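Local coordinates for protein putative conjugative transposon recombinase (Clostridium difficile, PDB 3G13) that probably binds DNA and exchanges its strands as a serine recombinase, of which this chain holds the N-terminal resolvase domain, at residues C12-D17 with N23-Q28; K40-A45 with M78-S83; E62-M67 with L95-M100; R89-T94 with V127-V132; N105-F110 with N116-D121. All coordinates share one frame; numbering follows the deposited sequence.

Contact 1: residues C12-D17 with N23-Q28; sequences CRVSTD and NSYKSQ
With CG anti to the carbonyl carbon (chi1 -68°) and the chain extended beyond it, Gln28 reaches from the first turn of its helix to Cys12 and Arg13, while Val14, with CG1 anti to its backbone N (chi1 174°), offers both methyls to Tyr25. The amide of Gln28 carries much of the polar contact. Gln28 NE2 donates an almost straight hydrogen bond to Arg13 O at 3.0 Å; the oxygen lies in the amide plane, whereas the nitrogen stands above the carbonyl plane. Gln28 OE1 accepts a hydrogen bond from a water 2.6 Å away, which in turn accepts from Arg13 N, so both ends of the amide are fixed on the same residue. Gln28 OE1 also lies 3.4 Å from Cys12 CB. Asn23 O receives Ser15 N at 3.0 Å, again from above the carbonyl plane, and a weak bond from Gln28 NE2. Val14 CG2 lies 3.8 Å from Tyr25 CB and at the edge of the ring. Ser24 caps the helix, its OG accepting from Ser27 N and also hydrogen-bonded to Gln21 O. Arg13 turns outward to a salt bridge with Glu138 of the second subunit, and Asn23 OD1 bonds to Arg86. The contact joins the first strand to the helix of the beta-alpha-beta unit 6-14, 25-37, 42-51, with strand 42-51 hydrogen-bonded alongside Cys12 and Val14 and helix 84-87 touching Gln28.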
# COMPACT_ATOMS: atom_id res chain seq x y z
N CYS A 12 17.24 -13.48 3.53
CA CYS A 12 17.20 -14.03 2.17
C CYS A 12 16.09 -15.04 1.96
O CYS A 12 15.80 -15.87 2.84
CB CYS A 12 18.53 -14.71 1.81
SG CYS A 12 20.04 -13.79 2.23
N ARG A 13 15.47 -14.98 0.78
CA ARG A 13 14.62 -16.05 0.29
C ARG A 13 15.45 -16.84 -0.72
O ARG A 13 15.99 -16.25 -1.66
CB ARG A 13 13.35 -15.52 -0.35
CG ARG A 13 12.40 -16.63 -0.79
CD ARG A 13 11.09 -16.05 -1.31
NE ARG A 13 11.29 -15.39 -2.60
CZ ARG A 13 10.49 -14.48 -3.12
NH1 ARG A 13 9.40 -14.08 -2.46
NH2 ARG A 13 10.78 -13.97 -4.30
N VAL A 14 15.57 -18.16 -0.49
CA VAL A 14 16.41 -19.04 -1.33
C VAL A 14 15.55 -19.75 -2.37
O VAL A 14 14.54 -20.37 -2.02
CB VAL A 14 17.19 -20.12 -0.50
CG1 VAL A 14 17.93 -21.11 -1.44
CG2 VAL A 14 18.18 -19.46 0.42
N SER A 15 15.96 -19.66 -3.63
CA SER A 15 15.25 -20.29 -4.74
C SER A 15 15.38 -21.81 -4.76
O SER A 15 16.44 -22.37 -4.44
CB SER A 15 15.70 -19.75 -6.09
OG SER A 15 14.84 -20.22 -7.12
N THR A 16 14.29 -22.45 -5.18
CA THR A 16 14.16 -23.92 -5.24
C THR A 16 14.73 -24.55 -6.56
O THR A 16 14.29 -25.63 -6.99
CB THR A 16 12.69 -24.32 -4.95
OG1 THR A 16 12.62 -25.71 -4.62
CG2 THR A 16 11.75 -23.98 -6.14
N ASP A 17 15.73 -23.87 -7.14
CA ASP A 17 16.45 -24.26 -8.37
C ASP A 17 17.21 -22.99 -8.79
O ASP A 17 16.62 -21.91 -8.75
CB ASP A 17 15.49 -24.69 -9.50
CG ASP A 17 14.96 -23.52 -10.33
OD1 ASP A 17 15.32 -23.43 -11.52
OD2 ASP A 17 14.19 -22.69 -9.77
N ASN A 23 19.72 -16.39 -6.98
CA ASN A 23 18.92 -16.57 -5.76
C ASN A 23 19.25 -17.83 -4.96
O ASN A 23 18.52 -18.20 -4.03
CB ASN A 23 17.43 -16.51 -6.08
CG ASN A 23 17.00 -15.13 -6.57
OD1 ASN A 23 17.23 -14.11 -5.91
ND2 ASN A 23 16.43 -15.08 -7.76
N SER A 24 20.33 -18.49 -5.32
CA SER A 24 20.84 -19.58 -4.50
C SER A 24 21.31 -19.05 -3.13
O SER A 24 21.64 -17.86 -2.97
CB SER A 24 21.95 -20.34 -5.21
OG SER A 24 23.19 -19.69 -5.06
N TYR A 25 21.30 -19.93 -2.14
CA TYR A 25 21.82 -19.64 -0.83
C TYR A 25 23.28 -19.17 -0.87
O TYR A 25 23.60 -18.10 -0.35
CB TYR A 25 21.69 -20.88 0.09
CG TYR A 25 22.28 -20.68 1.47
CD1 TYR A 25 21.62 -19.91 2.42
CD2 TYR A 25 23.52 -21.25 1.82
CE1 TYR A 25 22.13 -19.71 3.66
CE2 TYR A 25 24.03 -21.08 3.07
CZ TYR A 25 23.35 -20.30 3.99
OH TYR A 25 23.85 -20.09 5.27
N LYS A 26 24.16 -19.97 -1.49
CA LYS A 26 25.59 -19.64 -1.54
C LYS A 26 25.87 -18.28 -2.19
O LYS A 26 26.66 -17.50 -1.64
CB LYS A 26 26.40 -20.71 -2.28
CG LYS A 26 26.43 -22.00 -1.55
CD LYS A 26 27.36 -22.99 -2.23
CE LYS A 26 27.31 -24.35 -1.56
NZ LYS A 26 28.27 -25.28 -2.25
N SER A 27 25.25 -18.02 -3.35
CA SER A 27 25.43 -16.71 -4.02
C SER A 27 25.00 -15.54 -3.13
O SER A 27 25.68 -14.52 -3.09
CB SER A 27 24.68 -16.64 -5.35
OG SER A 27 25.22 -17.56 -6.28
N GLN A 28 23.87 -15.67 -2.45
CA GLN A 28 23.40 -14.64 -1.55
C GLN A 28 24.25 -14.47 -0.30
O GLN A 28 24.49 -13.36 0.13
CB GLN A 28 21.93 -14.88 -1.18
CG GLN A 28 21.01 -14.67 -2.37
CD GLN A 28 19.53 -14.73 -1.97
OE1 GLN A 28 18.99 -13.75 -1.47
NE2 GLN A 28 18.89 -15.87 -2.20
O HOH W 1 16.55 -12.89 -1.07

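Contact 2: residues K40-A45 with M78-S83; sequences KEWVLA and MVFTKS. Unlike the reference sequence in segment 78-83: Phe80 (reference Ile).
The CZ3-CH2 end of the Trp42 indole meets the CE1-CZ side of the Phe80 ring. The tight part is small: Trp42 CH2 lies 3.7 Å from Phe80 CZ, near the plane of the phenyl ring and at its edge, and Trp42 CZ3 lies 3.8 Å from Phe80 CE1. The six-membered rings have centroids 5.7 Å apart and planes inclined at 55°, an oblique approach. Both side chains leave their strands toward each other, across strand 6-14, which runs between strands 42-51 and 78-81 in the parallel part of the sheet. This is the alpha/beta fold of the resolvase domain, and the two rings lie on the sheet face packed by helix 25-37: Met35 touches both, Tyr32 touches Phe80, and Val8 of the middle strand lies against both. Phe80 is buried there. The indole is less enclosed: Trp42 is partly exposed, and Lys40 and Glu41 before it are exposed, the side chain of Glu41 being more than 10 Å from segment 78-83.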
# COMPACT_ATOMS: atom_id res chain seq x y z
N LYS A 40 33.23 -0.14 6.90
CA LYS A 40 33.90 -0.45 8.17
C LYS A 40 33.17 0.08 9.40
O LYS A 40 33.55 -0.23 10.53
CB LYS A 40 35.35 0.01 8.13
CG LYS A 40 35.56 1.45 8.47
CD LYS A 40 37.01 1.85 8.17
CE LYS A 40 37.91 1.93 9.44
NZ LYS A 40 39.15 2.77 9.12
N GLU A 41 32.13 0.90 9.21
CA GLU A 41 31.28 1.30 10.36
C GLU A 41 30.28 0.20 10.74
O GLU A 41 29.54 0.31 11.73
CB GLU A 41 30.50 2.57 10.02
CG GLU A 41 31.38 3.75 9.53
CD GLU A 41 30.54 5.02 9.44
OE1 GLU A 41 30.06 5.37 8.35
OE2 GLU A 41 30.32 5.64 10.49
N TRP A 42 30.21 -0.84 9.91
CA TRP A 42 29.26 -1.93 10.09
C TRP A 42 29.98 -3.21 10.48
O TRP A 42 31.16 -3.39 10.17
CB TRP A 42 28.55 -2.24 8.76
CG TRP A 42 27.68 -1.12 8.21
CD1 TRP A 42 27.33 0.05 8.83
CD2 TRP A 42 27.03 -1.13 6.95
NE1 TRP A 42 26.50 0.79 8.00
CE2 TRP A 42 26.30 0.10 6.84
CE3 TRP A 42 27.00 -2.03 5.88
CZ2 TRP A 42 25.55 0.43 5.70
CZ3 TRP A 42 26.26 -1.69 4.73
CH2 TRP A 42 25.54 -0.47 4.66
N VAL A 43 29.24 -4.09 11.14
CA VAL A 43 29.71 -5.44 11.44
C VAL A 43 28.56 -6.37 11.10
O VAL A 43 27.41 -6.08 11.43
CB VAL A 43 30.24 -5.60 12.93
CG1 VAL A 43 29.16 -5.25 13.98
CG2 VAL A 43 30.81 -7.01 13.17
N LEU A 44 28.88 -7.47 10.40
CA LEU A 44 27.90 -8.50 10.05
C LEU A 44 27.43 -9.23 11.31
O LEU A 44 28.26 -9.76 12.08
CB LEU A 44 28.51 -9.50 9.04
CG LEU A 44 27.71 -10.75 8.60
CD1 LEU A 44 26.41 -10.39 7.89
CD2 LEU A 44 28.60 -11.64 7.72
N ALA A 45 26.11 -9.18 11.54
CA ALA A 45 25.47 -9.95 12.61
C ALA A 45 25.34 -11.38 12.09
O ALA A 45 26.04 -12.27 12.56
CB ALA A 45 24.10 -9.35 12.98
N MSE A 78 20.15 -3.15 11.85
CA MSE A 78 19.61 -2.98 10.51
C MSE A 78 19.63 -4.32 9.76
O MSE A 78 20.63 -5.05 9.75
CB MSE A 78 20.34 -1.86 9.74
CG MSE A 78 19.73 -1.58 8.35
SE MSE A 78 20.38 0.03 7.45
CE MSE A 78 18.68 0.93 7.32
N VAL A 79 18.49 -4.62 9.15
CA VAL A 79 18.33 -5.80 8.28
C VAL A 79 18.15 -5.44 6.82
O VAL A 79 17.22 -4.73 6.46
CB VAL A 79 17.05 -6.62 8.67
CG1 VAL A 79 17.00 -7.95 7.86
CG2 VAL A 79 17.06 -6.91 10.14
N PHE A 80 19.02 -5.97 5.96
CA PHE A 80 18.83 -5.87 4.52
C PHE A 80 17.90 -6.97 4.04
O PHE A 80 17.98 -8.12 4.50
CB PHE A 80 20.16 -6.00 3.75
CG PHE A 80 20.98 -4.73 3.74
CD1 PHE A 80 22.11 -4.62 4.55
CD2 PHE A 80 20.62 -3.65 2.94
CE1 PHE A 80 22.90 -3.44 4.55
CE2 PHE A 80 21.39 -2.45 2.93
CZ PHE A 80 22.53 -2.35 3.74
N THR A 81 17.04 -6.63 3.10
CA THR A 81 16.31 -7.65 2.38
C THR A 81 15.97 -7.16 0.97
O THR A 81 15.79 -5.96 0.77
CB THR A 81 15.08 -8.17 3.20
OG1 THR A 81 14.67 -9.42 2.66
CG2 THR A 81 13.91 -7.18 3.21
N LYS A 82 15.89 -8.06 -0.00
CA LYS A 82 15.88 -7.62 -1.39
C LYS A 82 14.60 -6.85 -1.72
O LYS A 82 14.64 -5.86 -2.43
CB LYS A 82 16.10 -8.80 -2.36
CG LYS A 82 16.02 -8.39 -3.86
CD LYS A 82 16.65 -9.41 -4.85
CE LYS A 82 16.38 -9.03 -6.31
NZ LYS A 82 17.00 -7.70 -6.66
N SER A 83 13.48 -7.29 -1.16
CA SER A 83 12.19 -6.73 -1.57
C SER A 83 11.18 -6.96 -0.46
O SER A 83 11.33 -7.87 0.38
CB SER A 83 11.68 -7.42 -2.86
OG SER A 83 11.34 -8.76 -2.56

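Contact 3: residues E62-M67 with L95-M100; sequences EDFQRM and LKYVRM
Tyr97 projects from helix 91-102 toward Phe64 and Gln65 of helix 62-72, and the ring is engaged along its length. At its base, Tyr97 CB lies 4.1 Å from Phe64 CZ. Next, Tyr97 CG and CD2 lie under the phenyl edge, CD2 being 3.6 Å from Phe64 CE2. That CE2 stands over the centre of the tyrosine ring, with the planes at 72° and the centroids 4.9 Å apart: a T-shaped pair in which Phe64 supplies the edge and Tyr97 the face. The opposite face is covered by CG of Lys96. Farther out, Tyr97 CZ approaches the amide of Gln65 at 3.7 Å from NE2, and at the tip Tyr97 OH accepts a hydrogen bond from Gln65 NE2 at 3.1 Å, bent to 144°. Gln65 can reach it because its chain folds at chi2 (-57°) and swings the amide over to the phenol. Elsewhere on helix 62-72, Arg66 grips Asp63 side-on with NE and NH2, a salt bridge that continues from Arg66 to Asp46. Phe64 also makes edge-to-face pairs with Tyr11 and Phe87, and Tyr97 touches Phe87 and Ile68. The result is an aromatic cluster joining two helices that pack on one face of the central sheet, the layered alpha/beta architecture of the resolvase N-terminal domain.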
# COMPACT_ATOMS: atom_id res chain seq x y z
N GLU A 62 11.29 -20.49 9.47
CA GLU A 62 12.10 -20.72 10.66
C GLU A 62 13.27 -19.75 10.86
O GLU A 62 13.46 -19.23 11.97
CB GLU A 62 12.57 -22.19 10.73
CG GLU A 62 11.39 -23.15 10.71
CD GLU A 62 11.65 -24.42 11.52
OE1 GLU A 62 12.82 -24.63 11.97
OE2 GLU A 62 10.66 -25.19 11.71
N ASP A 63 14.04 -19.48 9.80
CA ASP A 63 15.17 -18.55 9.94
C ASP A 63 14.72 -17.08 10.04
O ASP A 63 15.35 -16.30 10.74
CB ASP A 63 16.18 -18.73 8.82
CG ASP A 63 17.60 -18.95 9.33
OD1 ASP A 63 18.54 -18.52 8.66
OD2 ASP A 63 17.77 -19.57 10.41
N PHE A 64 13.62 -16.73 9.38
CA PHE A 64 13.00 -15.42 9.60
C PHE A 64 12.69 -15.25 11.08
O PHE A 64 12.99 -14.22 11.68
CB PHE A 64 11.70 -15.25 8.80
CG PHE A 64 11.12 -13.86 8.92
CD1 PHE A 64 11.57 -12.84 8.07
CD2 PHE A 64 10.16 -13.57 9.89
CE1 PHE A 64 11.06 -11.54 8.17
CE2 PHE A 64 9.63 -12.27 10.01
CZ PHE A 64 10.08 -11.26 9.15
N GLN A 65 12.10 -16.28 11.69
CA GLN A 65 11.76 -16.20 13.11
C GLN A 65 13.00 -16.13 14.00
O GLN A 65 12.98 -15.45 15.02
CB GLN A 65 10.85 -17.36 13.55
CG GLN A 65 9.42 -17.25 13.04
CD GLN A 65 8.73 -15.95 13.46
OE1 GLN A 65 8.73 -15.58 14.65
NE2 GLN A 65 8.15 -15.23 12.48
N ARG A 66 14.07 -16.85 13.62
CA ARG A 66 15.34 -16.77 14.37
C ARG A 66 15.85 -15.32 14.29
O ARG A 66 16.24 -14.76 15.29
CB ARG A 66 16.36 -17.77 13.83
CG ARG A 66 17.72 -17.78 14.53
CD ARG A 66 18.64 -18.83 13.92
NE ARG A 66 19.07 -18.57 12.54
CZ ARG A 66 20.19 -17.95 12.18
NH1 ARG A 66 21.05 -17.49 13.08
NH2 ARG A 66 20.47 -17.79 10.89
N MSE A 67 15.78 -14.72 13.11
CA MSE A 67 16.14 -13.33 12.95
C MSE A 67 15.34 -12.36 13.83
O MSE A 67 15.92 -11.48 14.50
CB MSE A 67 16.01 -12.91 11.51
CG MSE A 67 16.92 -11.75 11.21
SE MSE A 67 16.43 -11.04 9.50
CE MSE A 67 15.09 -9.97 10.59
N LEU A 95 3.53 -5.14 7.94
CA LEU A 95 3.24 -4.16 8.99
C LEU A 95 3.73 -4.59 10.34
O LEU A 95 4.45 -3.84 11.02
CB LEU A 95 1.71 -3.91 9.08
CG LEU A 95 1.14 -2.98 8.03
CD1 LEU A 95 -0.43 -3.00 8.07
CD2 LEU A 95 1.71 -1.57 8.31
N LYS A 96 3.30 -5.78 10.75
CA LYS A 96 3.63 -6.33 12.06
C LYS A 96 5.16 -6.31 12.29
O LYS A 96 5.63 -5.78 13.29
CB LYS A 96 3.10 -7.77 12.14
CG LYS A 96 3.55 -8.61 13.32
CD LYS A 96 2.87 -9.99 13.26
CE LYS A 96 3.59 -11.04 14.12
NZ LYS A 96 3.44 -10.79 15.59
N TYR A 97 5.90 -6.92 11.37
CA TYR A 97 7.34 -7.07 11.60
C TYR A 97 8.11 -5.78 11.37
O TYR A 97 9.09 -5.51 12.09
CB TYR A 97 7.90 -8.22 10.76
CG TYR A 97 7.34 -9.56 11.20
CD1 TYR A 97 7.57 -10.04 12.49
CD2 TYR A 97 6.59 -10.36 10.32
CE1 TYR A 97 7.05 -11.28 12.92
CE2 TYR A 97 6.07 -11.62 10.74
CZ TYR A 97 6.31 -12.05 12.04
OH TYR A 97 5.82 -13.26 12.48
N VAL A 98 7.69 -4.95 10.42
CA VAL A 98 8.37 -3.66 10.27
C VAL A 98 8.17 -2.81 11.56
O VAL A 98 9.13 -2.28 12.11
CB VAL A 98 7.95 -2.89 9.03
CG1 VAL A 98 8.47 -1.42 9.11
CG2 VAL A 98 8.46 -3.62 7.76
N ARG A 99 6.93 -2.73 12.05
CA ARG A 99 6.62 -1.99 13.28
C ARG A 99 7.34 -2.54 14.51
O ARG A 99 7.83 -1.77 15.35
CB ARG A 99 5.12 -1.98 13.53
CG ARG A 99 4.34 -1.10 12.57
CD ARG A 99 2.85 -1.31 12.75
NE ARG A 99 2.07 -0.24 12.15
CZ ARG A 99 0.81 -0.35 11.72
NH1 ARG A 99 0.14 -1.49 11.81
NH2 ARG A 99 0.21 0.72 11.21
N MSE A 100 7.40 -3.87 14.63
CA MSE A 100 8.06 -4.50 15.78
C MSE A 100 9.56 -4.14 15.81
O MSE A 100 10.14 -3.87 16.87
CB MSE A 100 7.90 -6.02 15.70
CG MSE A 100 8.41 -6.83 16.86
SE MSE A 100 8.20 -8.76 16.43
CE MSE A 100 6.31 -8.83 15.99

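Contact 4: residues R89-T94 with V127-V132; sequences RNTLDT and VVLSSV
Thr91 sets its methyl CG2 against Leu129 O, 3.3 Å away, and one turn on Thr94 CG2 touches Leu129 CD1 at 3.6 Å. In each threonine CG2 is anti to the backbone N, which sends the methyl to helix 120-150. Val132 CG1 completes the inner shell, 3.9 Å from Thr91 OG1 and 4.1 Å from Thr91 CG2. No hydrogen bond spans these two segments; the contact is one of van der Waals touches, and its four touching residues are buried. It seats the start of helix 91-102 on the long helix 120-150, which in serine recombinases extends from the catalytic domain toward the DNA-binding part. Outward from there, the hydroxyls have partners of their own: Thr91 OG1 bonds to Glu136, and Thr94 OG1 both donates to Asn90 O at 2.8 Å and is hydrogen-bonded to Gln135 NE2 of the second subunit. Asn90 is the N-cap, its OD1 receiving Asp93 N at 2.7 Å and so fixing the first turn. Val132 also packs on Leu129 of the second subunit.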
# COMPACT_ATOMS: atom_id res chain seq x y z
N ARG A 89 4.92 -12.35 3.76
CA ARG A 89 4.01 -13.05 2.87
C ARG A 89 2.81 -12.20 2.48
O ARG A 89 2.20 -12.43 1.42
CB ARG A 89 3.54 -14.32 3.58
CG ARG A 89 4.62 -15.40 3.53
CD ARG A 89 4.49 -16.39 4.68
NE ARG A 89 5.25 -17.60 4.38
CZ ARG A 89 5.30 -18.67 5.18
NH1 ARG A 89 4.65 -18.68 6.34
NH2 ARG A 89 6.03 -19.72 4.81
N ASN A 90 2.49 -11.23 3.32
CA ASN A 90 1.32 -10.38 3.06
C ASN A 90 1.49 -9.01 3.70
O ASN A 90 2.43 -8.80 4.46
CB ASN A 90 0.03 -11.06 3.56
CG ASN A 90 0.10 -11.44 5.02
OD1 ASN A 90 0.49 -10.64 5.85
ND2 ASN A 90 -0.29 -12.68 5.34
N THR A 91 0.52 -8.13 3.45
CA THR A 91 0.55 -6.77 3.97
C THR A 91 0.53 -6.71 5.50
O THR A 91 1.33 -5.98 6.10
CB THR A 91 -0.59 -5.93 3.36
OG1 THR A 91 -0.38 -5.88 1.94
CG2 THR A 91 -0.57 -4.50 3.90
N LEU A 92 -0.37 -7.48 6.12
CA LEU A 92 -0.50 -7.51 7.57
C LEU A 92 0.80 -7.94 8.30
O LEU A 92 1.15 -7.36 9.33
CB LEU A 92 -1.68 -8.38 7.99
CG LEU A 92 -3.04 -7.68 7.85
CD1 LEU A 92 -4.16 -8.67 8.17
CD2 LEU A 92 -3.11 -6.49 8.81
N ASP A 93 1.47 -8.95 7.77
CA ASP A 93 2.74 -9.40 8.36
C ASP A 93 3.85 -8.38 8.11
O ASP A 93 4.69 -8.18 8.99
CB ASP A 93 3.18 -10.76 7.80
CG ASP A 93 2.35 -11.92 8.37
OD1 ASP A 93 1.65 -11.71 9.38
OD2 ASP A 93 2.41 -13.03 7.78
N THR A 94 3.85 -7.75 6.93
CA THR A 94 4.85 -6.70 6.62
C THR A 94 4.76 -5.59 7.67
O THR A 94 5.78 -5.15 8.22
CB THR A 94 4.68 -6.10 5.19
OG1 THR A 94 4.66 -7.13 4.18
CG2 THR A 94 5.82 -5.14 4.88
N VAL A 127 2.11 4.06 6.49
CA VAL A 127 0.81 4.69 6.25
C VAL A 127 0.10 4.01 5.08
O VAL A 127 -1.09 3.66 5.18
CB VAL A 127 0.95 6.26 6.01
CG1 VAL A 127 -0.29 6.80 5.30
CG2 VAL A 127 1.12 7.02 7.32
N VAL A 128 0.83 3.81 3.97
CA VAL A 128 0.28 3.20 2.75
C VAL A 128 -0.11 1.74 3.00
O VAL A 128 -1.19 1.32 2.63
CB VAL A 128 1.24 3.29 1.51
CG1 VAL A 128 0.70 2.48 0.34
CG2 VAL A 128 1.41 4.74 1.04
N LEU A 129 0.78 0.99 3.64
CA LEU A 129 0.48 -0.40 4.03
C LEU A 129 -0.73 -0.52 4.97
O LEU A 129 -1.47 -1.47 4.84
CB LEU A 129 1.66 -1.11 4.68
CG LEU A 129 2.93 -1.27 3.84
CD1 LEU A 129 3.99 -2.07 4.62
CD2 LEU A 129 2.60 -1.91 2.52
N SER A 130 -0.90 0.42 5.91
CA SER A 130 -2.05 0.41 6.80
C SER A 130 -3.36 0.59 6.02
O SER A 130 -4.35 -0.08 6.33
CB SER A 130 -1.96 1.49 7.88
OG SER A 130 -0.76 1.39 8.62
N SER A 131 -3.36 1.48 5.01
CA SER A 131 -4.55 1.73 4.19
C SER A 131 -4.84 0.55 3.29
O SER A 131 -5.98 0.15 3.15
CB SER A 131 -4.40 3.01 3.35
OG SER A 131 -4.70 4.12 4.18
N VAL A 132 -3.78 -0.01 2.71
CA VAL A 132 -3.88 -1.23 1.91
C VAL A 132 -4.45 -2.40 2.74
O VAL A 132 -5.38 -3.05 2.30
CB VAL A 132 -2.53 -1.60 1.29
CG1 VAL A 132 -2.58 -2.96 0.66
CG2 VAL A 132 -2.13 -0.56 0.21

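Contact 5: residues N105-F110 with N116-D121; sequences NIAVYF and NTLTMD
Val108 and Thr117 anchor an antiparallel strand pair, running into a type I turn that starts at Asn116, at the edge of the domain's sheet, where Tyr109 and Asn116 form a non-hydrogen-bonded pair. Among the hydrogen bonds, Thr117 N donates to Val108 O at 2.9 Å, while the return bond goes to a side chain: Val108 N donates to Thr117 OG1 at 2.9 Å, nearly straight (177°). Asn116 organises the turn, its OD1 accepting from Leu118 N as an Asx turn and its O taking both Thr119 N and Thr119 OG1. The apolar contacts divide between the two sides of the pair. Ala107 CB touches Leu118 CG at 3.7 Å, and Tyr109 CD1 rests 3.8 Å from Asn116 CB with ring and amide planes steeply inclined. On the inner side, toward helix 91-102, Thr117 CG2 touches Phe110 CE2 at 3.6 Å. A third kind of link is a water bridge: the water accepts from Thr117 OG1 at 2.7 Å and donates to Ile106 O at 2.8 Å.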
# COMPACT_ATOMS: atom_id res chain seq x y z
N ASN A 105 14.01 0.57 17.32
CA ASN A 105 14.98 1.39 16.55
C ASN A 105 15.84 0.53 15.62
O ASN A 105 17.04 0.80 15.43
CB ASN A 105 15.88 2.24 17.46
CG ASN A 105 15.09 3.13 18.40
OD1 ASN A 105 14.32 3.99 17.96
ND2 ASN A 105 15.29 2.95 19.71
N ILE A 106 15.22 -0.53 15.09
CA ILE A 106 15.84 -1.43 14.12
C ILE A 106 15.22 -1.15 12.76
O ILE A 106 13.99 -1.20 12.57
CB ILE A 106 15.66 -2.93 14.49
CG1 ILE A 106 16.20 -3.22 15.91
CG2 ILE A 106 16.32 -3.83 13.40
CD1 ILE A 106 15.74 -4.59 16.52
N ALA A 107 16.10 -0.83 11.84
CA ALA A 107 15.72 -0.49 10.50
C ALA A 107 15.69 -1.73 9.61
O ALA A 107 16.51 -2.64 9.77
CB ALA A 107 16.76 0.51 9.94
N VAL A 108 14.76 -1.76 8.67
CA VAL A 108 14.86 -2.66 7.55
C VAL A 108 15.22 -1.83 6.33
O VAL A 108 14.72 -0.70 6.15
CB VAL A 108 13.53 -3.44 7.30
CG1 VAL A 108 13.65 -4.36 6.03
CG2 VAL A 108 13.18 -4.22 8.52
N TYR A 109 16.16 -2.34 5.53
CA TYR A 109 16.44 -1.71 4.26
C TYR A 109 15.99 -2.63 3.13
O TYR A 109 16.59 -3.68 2.90
CB TYR A 109 17.94 -1.29 4.09
CG TYR A 109 18.07 -0.37 2.88
CD1 TYR A 109 17.96 1.00 3.04
CD2 TYR A 109 18.23 -0.88 1.59
CE1 TYR A 109 18.00 1.85 1.96
CE2 TYR A 109 18.26 -0.03 0.48
CZ TYR A 109 18.15 1.33 0.68
OH TYR A 109 18.18 2.20 -0.38
N PHE A 110 14.92 -2.20 2.43
CA PHE A 110 14.37 -2.87 1.27
C PHE A 110 15.17 -2.42 0.06
O PHE A 110 15.08 -1.27 -0.36
CB PHE A 110 12.87 -2.49 1.12
CG PHE A 110 12.00 -3.05 2.20
CD1 PHE A 110 11.85 -4.44 2.36
CD2 PHE A 110 11.35 -2.20 3.09
CE1 PHE A 110 11.05 -4.95 3.38
CE2 PHE A 110 10.54 -2.71 4.08
CZ PHE A 110 10.37 -4.07 4.23
N ASN A 116 14.52 2.73 3.68
CA ASN A 116 14.94 2.44 5.05
C ASN A 116 13.73 2.76 5.90
O ASN A 116 13.21 3.87 5.83
CB ASN A 116 16.14 3.30 5.48
CG ASN A 116 16.53 3.11 6.96
OD1 ASN A 116 15.71 3.23 7.87
ND2 ASN A 116 17.84 2.87 7.21
N THR A 117 13.27 1.79 6.68
CA THR A 117 11.95 1.91 7.34
C THR A 117 11.94 2.97 8.47
O THR A 117 10.86 3.35 8.94
CB THR A 117 11.51 0.55 7.93
OG1 THR A 117 12.56 0.06 8.80
CG2 THR A 117 11.20 -0.44 6.80
N LEU A 118 13.11 3.49 8.86
CA LEU A 118 13.16 4.51 9.92
C LEU A 118 13.09 5.95 9.41
O LEU A 118 13.01 6.88 10.21
CB LEU A 118 14.39 4.30 10.84
CG LEU A 118 14.50 2.94 11.53
CD1 LEU A 118 15.69 2.96 12.51
CD2 LEU A 118 13.21 2.54 12.26
N THR A 119 13.10 6.13 8.08
CA THR A 119 13.07 7.47 7.46
C THR A 119 11.60 7.96 7.38
O THR A 119 10.67 7.21 7.71
CB THR A 119 13.71 7.48 6.04
OG1 THR A 119 12.95 6.64 5.14
CG2 THR A 119 15.19 7.01 6.09
N MSE A 120 11.39 9.19 6.94
CA MSE A 120 10.04 9.66 6.65
C MSE A 120 9.42 8.87 5.50
O MSE A 120 8.21 8.66 5.48
CB MSE A 120 10.05 11.15 6.33
CG MSE A 120 10.37 12.03 7.51
SE MSE A 120 10.09 13.89 6.89
CE MSE A 120 8.12 13.97 6.94
N ASP A 121 10.24 8.40 4.56
CA ASP A 121 9.75 7.45 3.54
C ASP A 121 9.28 6.12 4.14
O ASP A 121 8.30 5.56 3.66
CB ASP A 121 10.76 7.22 2.42
CG ASP A 121 10.78 8.37 1.39
OD1 ASP A 121 9.96 9.30 1.47
OD2 ASP A 121 11.62 8.31 0.48
O HOH W 2 11.72 -1.26 10.94

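How the contacts relate
Contacts 3 and 4 are the buried ones and share helix 91-102, one fixing it to helix 62-72 by an aromatic pair and one hydrogen bond, the other to helix 120-150 by threonine methyls; Leu95 CD2 joins them, 3.7 Å from Leu129 CB. Contacts 1, 2 and 5 belong to the sheet and are partly exposed. Contact 1, about 25 Å from contact 4 between centres, relies on a side-chain amide at a strand end, contact 5 on a threonine hydroxyl at the sheet edge, each with backbone bonds, whereas contact 2 is purely apolar. Strands 78-81 and 107-110 link contacts 2 and 5 as neighbours, and Val98 CG1 carries contact 3 to Thr117 CG2 of contact 5 at 3.7 Å.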